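Local coordinates for protein amorpha-4,11-diene synthase (Artemisia annua, PDB 4GAX) that probably cyclises farnesyl diphosphate to sesquiterpene products, being an engineered variant of an alpha-bisabolol synthase, at residues Ser168-Glu178 with Glu501-Leu512. Numbering follows the deposited sequence.
Sequences SMRVPGEIILE and EDLWKDINREYL
Lys505 lays its aliphatic chain across the side chain of Arg170, its CD 3.7 Å from Arg170 NE and its CG over the rim of one guanidinium face. A bend at chi3 (-65°) brings Lys505 NZ to Glu178 OE2, a salt bridge of 3.0 Å. Arg170 NE makes a second salt bridge to Glu178 OE2 (2.7 Å) from the opposite face of the carboxylate, and the two cations probably favour the charged form of Glu178. Water 1 joins Arg170 NH2 to Glu178 OE1. Asn508 ND2 donates to two loop carbonyls, almost straight to Arg170 O (3.0 Å, 172°) and more bent to Ser168 O (2.8 Å), while Trp215 NE1 donates to Asn508 OD1. A leucine in place of Asn508 would probably leave both carbonyls without this donor and Trp215 NE1 without its acceptor. One turn further along the helix, Val171 CG1 rests 3.7 Å from Leu512 CD1. Pro172 CD sits 3.4 Å from Lys505 O. Val171 to Glu174 form a type II beta turn that leads into helix 175-194. The contact docks an interhelical loop of the N-terminal domain on helix 489-513, part of the interface between the two alpha-helical domains characteristic of plant sesquiterpene synthases.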
ATOM      1  N   SER A 168       2.546  16.036  -3.226  1.00 17.22           N
ATOM      2  CA  SER A 168       1.875  14.862  -2.645  1.00 21.55           C
ATOM      3  C   SER A 168       2.315  14.523  -1.228  1.00 20.21           C
ATOM      4  O   SER A 168       1.607  13.784  -0.535  1.00 20.75           O
ATOM      5  CB  SER A 168       2.088  13.622  -3.509  1.00 24.13           C
ATOM      6  OG  SER A 168       1.552  13.862  -4.781  1.00 37.43           O
ATOM      7  N   MET A 169       3.472  15.039  -0.805  1.00 19.92           N
ATOM      8  CA  MET A 169       4.001  14.756   0.528  1.00 17.97           C
ATOM      9  C   MET A 169       3.587  15.806   1.531  1.00 18.26           C
ATOM     10  O   MET A 169       4.092  15.812   2.654  1.00 16.43           O
ATOM     11  CB  MET A 169       5.542  14.722   0.528  1.00 21.07           C
ATOM     12  CG  MET A 169       6.159  13.987  -0.639  1.00 26.76           C
ATOM     13  SD  MET A 169       5.815  12.226  -0.603  1.00 28.27           S
ATOM     14  CE  MET A 169       6.715  11.709   0.847  1.00 19.73           C
ATOM     15  N   ARG A 170       2.698  16.709   1.144  1.00 21.24           N
ATOM     16  CA  ARG A 170       2.379  17.830   2.020  1.00 16.18           C
ATOM     17  C   ARG A 170       1.516  17.397   3.191  1.00 22.94           C
ATOM     18  O   ARG A 170       0.763  16.410   3.097  1.00 19.66           O
ATOM     19  CB  ARG A 170       1.674  18.945   1.247  1.00 18.94           C
ATOM     20  CG  ARG A 170       0.237  18.654   0.886  1.00 17.33           C
ATOM     21  CD  ARG A 170      -0.234  19.647  -0.205  1.00 22.25           C
ATOM     22  NE  ARG A 170      -1.611  19.413  -0.628  1.00 22.26           N
ATOM     23  CZ  ARG A 170      -1.999  18.438  -1.453  1.00 26.37           C
ATOM     24  NH1 ARG A 170      -1.117  17.576  -1.933  1.00 23.18           N
ATOM     25  NH2 ARG A 170      -3.282  18.315  -1.780  1.00 26.36           N
ATOM     26  N   VAL A 171       1.639  18.134   4.295  1.00 19.79           N
ATOM     27  CA  VAL A 171       0.781  17.940   5.468  1.00 19.49           C
ATOM     28  C   VAL A 171      -0.211  19.118   5.544  1.00 23.01           C
ATOM     29  O   VAL A 171      -0.141  20.032   4.704  1.00 19.28           O
ATOM     30  CB  VAL A 171       1.647  17.783   6.746  1.00 19.64           C
ATOM     31  CG1 VAL A 171       2.750  16.726   6.502  1.00 17.62           C
ATOM     32  CG2 VAL A 171       2.274  19.126   7.153  1.00 25.12           C
ATOM     33  N   PRO A 172      -1.163  19.088   6.496  1.00 23.21           N
ATOM     34  CA  PRO A 172      -2.124  20.202   6.507  1.00 26.19           C
ATOM     35  C   PRO A 172      -1.466  21.542   6.815  1.00 24.63           C
ATOM     36  O   PRO A 172      -0.567  21.613   7.653  1.00 24.67           O
ATOM     37  CB  PRO A 172      -3.084  19.828   7.639  1.00 29.06           C
ATOM     38  CG  PRO A 172      -3.033  18.327   7.670  1.00 25.54           C
ATOM     39  CD  PRO A 172      -1.585  17.995   7.392  1.00 24.88           C
ATOM     40  N   GLY A 173      -1.904  22.588   6.123  1.00 27.89           N
ATOM     41  CA  GLY A 173      -1.465  23.939   6.416  1.00 24.45           C
ATOM     42  C   GLY A 173      -0.266  24.399   5.607  1.00 31.42           C
ATOM     43  O   GLY A 173       0.185  25.530   5.781  1.00 27.97           O
ATOM     44  N   GLU A 174       0.253  23.553   4.718  1.00 22.96           N
ATOM     45  CA  GLU A 174       1.405  23.962   3.912  1.00 25.52           C
ATOM     46  C   GLU A 174       0.961  24.658   2.628  1.00 27.84           C
ATOM     47  O   GLU A 174       0.861  24.038   1.565  1.00 23.30           O
ATOM     48  CB  GLU A 174       2.344  22.770   3.659  1.00 21.52           C
ATOM     49  CG  GLU A 174       2.969  22.297   4.980  1.00 27.89           C
ATOM     50  CD  GLU A 174       3.882  21.102   4.842  1.00 28.33           C
ATOM     51  OE1 GLU A 174       3.618  20.222   3.987  1.00 19.33           O
ATOM     52  OE2 GLU A 174       4.869  21.034   5.611  1.00 27.65           O
ATOM     53  N   ILE A 175       0.695  25.959   2.755  1.00 25.43           N
ATOM     54  CA  ILE A 175       0.056  26.722   1.696  1.00 21.32           C
ATOM     55  C   ILE A 175       0.918  26.796   0.448  1.00 21.93           C
ATOM     56  O   ILE A 175       0.388  26.823  -0.677  1.00 22.45           O
ATOM     57  CB  ILE A 175      -0.275  28.165   2.142  1.00 31.47           C
ATOM     58  CG1 ILE A 175      -0.778  28.182   3.579  1.00 56.11           C
ATOM     59  CG2 ILE A 175      -1.318  28.803   1.219  1.00 33.80           C
ATOM     60  CD1 ILE A 175      -0.040  29.160   4.475  1.00 74.26           C
ATOM     61  N   ILE A 176       2.238  26.844   0.624  1.00 23.71           N
ATOM     62  CA  ILE A 176       3.095  26.934  -0.558  1.00 26.24           C
ATOM     63  C   ILE A 176       2.949  25.696  -1.453  1.00 22.44           C
ATOM     64  O   ILE A 176       3.029  25.805  -2.689  1.00 19.08           O
ATOM     65  CB  ILE A 176       4.574  27.255  -0.252  1.00 27.75           C
ATOM     66  CG1 ILE A 176       5.312  27.593  -1.550  1.00 33.83           C
ATOM     67  CG2 ILE A 176       5.266  26.082   0.461  1.00 29.99           C
ATOM     68  CD1 ILE A 176       6.443  28.578  -1.390  1.00 33.78           C
ATOM     69  N   LEU A 177       2.686  24.537  -0.845  1.00 19.77           N
ATOM     70  CA  LEU A 177       2.446  23.319  -1.638  1.00 19.17           C
ATOM     71  C   LEU A 177       0.997  23.166  -2.121  1.00 17.17           C
ATOM     72  O   LEU A 177       0.747  22.564  -3.177  1.00 22.17           O
ATOM     73  CB  LEU A 177       2.886  22.062  -0.890  1.00 18.92           C
ATOM     74  CG  LEU A 177       4.384  21.959  -0.624  1.00 23.28           C
ATOM     75  CD1 LEU A 177       4.640  20.755   0.291  1.00 19.37           C
ATOM     76  CD2 LEU A 177       5.169  21.826  -1.903  1.00 19.73           C
ATOM     77  N   GLU A 178       0.029  23.670  -1.359  1.00 17.36           N
ATOM     78  CA  GLU A 178      -1.313  23.791  -1.929  1.00 18.80           C
ATOM     79  C   GLU A 178      -1.237  24.666  -3.199  1.00 25.53           C
ATOM     80  O   GLU A 178      -1.768  24.315  -4.259  1.00 24.50           O
ATOM     81  CB  GLU A 178      -2.278  24.425  -0.915  1.00 20.97           C
ATOM     82  CG  GLU A 178      -2.505  23.592   0.334  1.00 33.21           C
ATOM     83  CD  GLU A 178      -3.180  22.264   0.038  1.00 30.65           C
ATOM     84  OE1 GLU A 178      -3.961  22.189  -0.947  1.00 30.18           O
ATOM     85  OE2 GLU A 178      -2.938  21.298   0.805  1.00 22.61           O
ATOM     86  N   GLU A 501      -9.152  14.344   0.520  1.00 29.08           N
ATOM     87  CA  GLU A 501      -7.846  14.990   0.379  1.00 24.24           C
ATOM     88  C   GLU A 501      -7.295  15.398   1.737  1.00 25.39           C
ATOM     89  O   GLU A 501      -6.096  15.276   1.995  1.00 25.28           O
ATOM     90  CB  GLU A 501      -7.938  16.208  -0.544  1.00 29.32           C
ATOM     91  CG  GLU A 501      -8.085  15.823  -2.005  1.00 37.95           C
ATOM     92  CD  GLU A 501      -7.056  14.770  -2.433  1.00 41.21           C
ATOM     93  OE1 GLU A 501      -7.443  13.601  -2.655  1.00 40.35           O
ATOM     94  OE2 GLU A 501      -5.863  15.110  -2.540  1.00 43.36           O
ATOM     95  N   ASP A 502      -8.168  15.900   2.601  1.00 26.71           N
ATOM     96  CA  ASP A 502      -7.765  16.220   3.970  1.00 25.39           C
ATOM     97  C   ASP A 502      -7.148  15.009   4.659  1.00 21.97           C
ATOM     98  O   ASP A 502      -6.133  15.122   5.345  1.00 25.13           O
ATOM     99  CB  ASP A 502      -8.971  16.706   4.769  1.00 34.36           C
ATOM    100  CG  ASP A 502      -9.314  18.155   4.480  1.00 45.48           C
ATOM    101  OD1 ASP A 502      -8.637  18.759   3.620  1.00 40.04           O
ATOM    102  OD2 ASP A 502     -10.256  18.686   5.113  1.00 51.70           O
ATOM    103  N   LEU A 503      -7.751  13.844   4.462  1.00 17.38           N
ATOM    104  CA  LEU A 503      -7.272  12.624   5.121  1.00 16.71           C
ATOM    105  C   LEU A 503      -5.885  12.202   4.649  1.00 13.69           C
ATOM    106  O   LEU A 503      -5.049  11.781   5.455  1.00 17.74           O
ATOM    107  CB  LEU A 503      -8.280  11.485   4.928  1.00 22.97           C
ATOM    108  CG  LEU A 503      -9.532  11.653   5.783  1.00 35.20           C
ATOM    109  CD1 LEU A 503     -10.632  10.736   5.273  1.00 32.18           C
ATOM    110  CD2 LEU A 503      -9.226  11.370   7.256  1.00 34.14           C
ATOM    111  N   TRP A 504      -5.621  12.281   3.348  1.00 20.08           N
ATOM    112  CA  TRP A 504      -4.288  11.913   2.868  1.00 21.75           C
ATOM    113  C   TRP A 504      -3.253  12.826   3.511  1.00 22.87           C
ATOM    114  O   TRP A 504      -2.142  12.391   3.840  1.00 18.43           O
ATOM    115  CB  TRP A 504      -4.176  12.011   1.334  1.00 20.69           C
ATOM    116  CG  TRP A 504      -5.003  11.007   0.549  1.00 23.30           C
ATOM    117  CD1 TRP A 504      -6.051  11.286  -0.291  1.00 18.14           C
ATOM    118  CD2 TRP A 504      -4.825   9.580   0.508  1.00 21.98           C
ATOM    119  NE1 TRP A 504      -6.542  10.118  -0.835  1.00 22.38           N
ATOM    120  CE2 TRP A 504      -5.809   9.059  -0.364  1.00 21.85           C
ATOM    121  CE3 TRP A 504      -3.930   8.690   1.120  1.00 21.24           C
ATOM    122  CZ2 TRP A 504      -5.927   7.690  -0.632  1.00 25.61           C
ATOM    123  CZ3 TRP A 504      -4.052   7.319   0.851  1.00 21.62           C
ATOM    124  CH2 TRP A 504      -5.039   6.839  -0.015  1.00 20.44           C
ATOM    125  N   LYS A 505      -3.603  14.099   3.669  1.00 20.44           N
ATOM    126  CA  LYS A 505      -2.686  15.043   4.304  1.00 18.73           C
ATOM    127  C   LYS A 505      -2.486  14.706   5.790  1.00 17.55           C
ATOM    128  O   LYS A 505      -1.366  14.795   6.311  1.00 20.35           O
ATOM    129  CB  LYS A 505      -3.164  16.494   4.108  1.00 20.95           C
ATOM    130  CG  LYS A 505      -2.823  17.058   2.712  1.00 24.11           C
ATOM    131  CD  LYS A 505      -3.263  18.518   2.531  1.00 28.53           C
ATOM    132  CE  LYS A 505      -4.771  18.652   2.582  1.00 28.10           C
ATOM    133  NZ  LYS A 505      -5.177  20.075   2.348  1.00 24.99           N
ATOM    134  N   ASP A 506      -3.568  14.337   6.471  1.00 19.27           N
ATOM    135  CA  ASP A 506      -3.471  13.922   7.872  1.00 21.00           C
ATOM    136  C   ASP A 506      -2.560  12.707   7.995  1.00 20.52           C
ATOM    137  O   ASP A 506      -1.736  12.603   8.913  1.00 22.68           O
ATOM    138  CB  ASP A 506      -4.857  13.568   8.421  1.00 21.42           C
ATOM    139  CG  ASP A 506      -5.696  14.792   8.716  1.00 30.78           C
ATOM    140  OD1 ASP A 506      -5.119  15.834   9.113  1.00 27.17           O
ATOM    141  OD2 ASP A 506      -6.936  14.709   8.556  1.00 37.29           O
ATOM    142  N   ILE A 507      -2.709  11.778   7.061  1.00 19.29           N
ATOM    143  CA  ILE A 507      -1.899  10.558   7.080  1.00 21.06           C
ATOM    144  C   ILE A 507      -0.425  10.836   6.798  1.00 23.95           C
ATOM    145  O   ILE A 507       0.463  10.204   7.396  1.00 20.39           O
ATOM    146  CB  ILE A 507      -2.465   9.525   6.089  1.00 21.58           C
ATOM    147  CG1 ILE A 507      -3.771   8.961   6.663  1.00 27.46           C
ATOM    148  CG2 ILE A 507      -1.471   8.395   5.844  1.00 20.48           C
ATOM    149  CD1 ILE A 507      -4.710   8.427   5.612  1.00 24.40           C
ATOM    150  N   ASN A 508      -0.150  11.767   5.885  1.00 21.49           N
ATOM    151  CA  ASN A 508       1.236  12.186   5.660  1.00 19.14           C
ATOM    152  C   ASN A 508       1.873  12.694   6.933  1.00 17.96           C
ATOM    153  O   ASN A 508       3.019  12.355   7.238  1.00 19.11           O
ATOM    154  CB  ASN A 508       1.340  13.264   4.571  1.00 20.61           C
ATOM    155  CG  ASN A 508       1.153  12.701   3.172  1.00 23.38           C
ATOM    156  OD1 ASN A 508       1.266  11.480   2.952  1.00 21.48           O
ATOM    157  ND2 ASN A 508       0.891  13.593   2.207  1.00 20.34           N
ATOM    158  N   ARG A 509       1.142  13.519   7.678  1.00 19.14           N
ATOM    159  CA  ARG A 509       1.691  14.069   8.928  1.00 20.40           C
ATOM    160  C   ARG A 509       2.022  12.945   9.909  1.00 19.61           C
ATOM    161  O   ARG A 509       3.110  12.920  10.488  1.00 22.23           O
ATOM    162  CB  ARG A 509       0.721  15.068   9.552  1.00 13.92           C
ATOM    163  CG  ARG A 509       1.209  15.738  10.863  1.00 24.32           C
ATOM    164  CD  ARG A 509       0.012  16.347  11.616  1.00 32.97           C
ATOM    165  NE  ARG A 509      -1.053  15.347  11.738  1.00 52.74           N
ATOM    166  CZ  ARG A 509      -2.337  15.545  11.442  1.00 51.71           C
ATOM    167  NH1 ARG A 509      -2.767  16.730  11.022  1.00 44.84           N
ATOM    168  NH2 ARG A 509      -3.197  14.545  11.576  1.00 49.58           N
ATOM    169  N   GLU A 510       1.101  11.997  10.083  1.00 16.36           N
ATOM    170  CA  GLU A 510       1.352  10.902  11.028  1.00 20.43           C
ATOM    171  C   GLU A 510       2.549  10.065  10.563  1.00 17.70           C
ATOM    172  O   GLU A 510       3.339   9.593  11.373  1.00 19.37           O
ATOM    173  CB  GLU A 510       0.107  10.015  11.195  1.00 20.05           C
ATOM    174  CG  GLU A 510      -1.106  10.757  11.737  1.00 17.41           C
ATOM    175  CD  GLU A 510      -0.850  11.404  13.089  1.00 32.56           C
ATOM    176  OE1 GLU A 510      -0.183  10.774  13.956  1.00 23.15           O
ATOM    177  OE2 GLU A 510      -1.322  12.548  13.286  1.00 33.00           O
ATOM    178  N   TYR A 511       2.691   9.880   9.258  1.00 16.84           N
ATOM    179  CA  TYR A 511       3.823   9.121   8.724  1.00 17.49           C
ATOM    180  C   TYR A 511       5.161   9.782   9.048  1.00 23.48           C
ATOM    181  O   TYR A 511       6.140   9.099   9.365  1.00 21.45           O
ATOM    182  CB  TYR A 511       3.668   8.976   7.208  1.00 16.37           C
ATOM    183  CG  TYR A 511       4.832   8.335   6.494  1.00 21.46           C
ATOM    184  CD1 TYR A 511       4.977   6.949   6.441  1.00 19.11           C
ATOM    185  CD2 TYR A 511       5.774   9.117   5.835  1.00 22.69           C
ATOM    186  CE1 TYR A 511       6.058   6.357   5.753  1.00 24.07           C
ATOM    187  CE2 TYR A 511       6.855   8.541   5.163  1.00 19.95           C
ATOM    188  CZ  TYR A 511       6.991   7.166   5.116  1.00 25.12           C
ATOM    189  OH  TYR A 511       8.052   6.612   4.412  1.00 20.60           O
ATOM    190  N   LEU A 512       5.196  11.112   8.971  1.00 18.10           N
ATOM    191  CA  LEU A 512       6.432  11.862   9.183  1.00 20.28           C
ATOM    192  C   LEU A 512       6.762  12.009  10.654  1.00 26.42           C
ATOM    193  O   LEU A 512       7.908  12.279  11.023  1.00 24.70           O
ATOM    194  CB  LEU A 512       6.317  13.250   8.538  1.00 21.03           C
ATOM    195  CG  LEU A 512       6.201  13.201   6.999  1.00 21.02           C
ATOM    196  CD1 LEU A 512       5.700  14.534   6.447  1.00 23.08           C
ATOM    197  CD2 LEU A 512       7.548  12.861   6.377  1.00 24.79           C
TER
HETATM  198  O   HOH W   1      -5.336  20.029  -0.982  1.00 33.00           O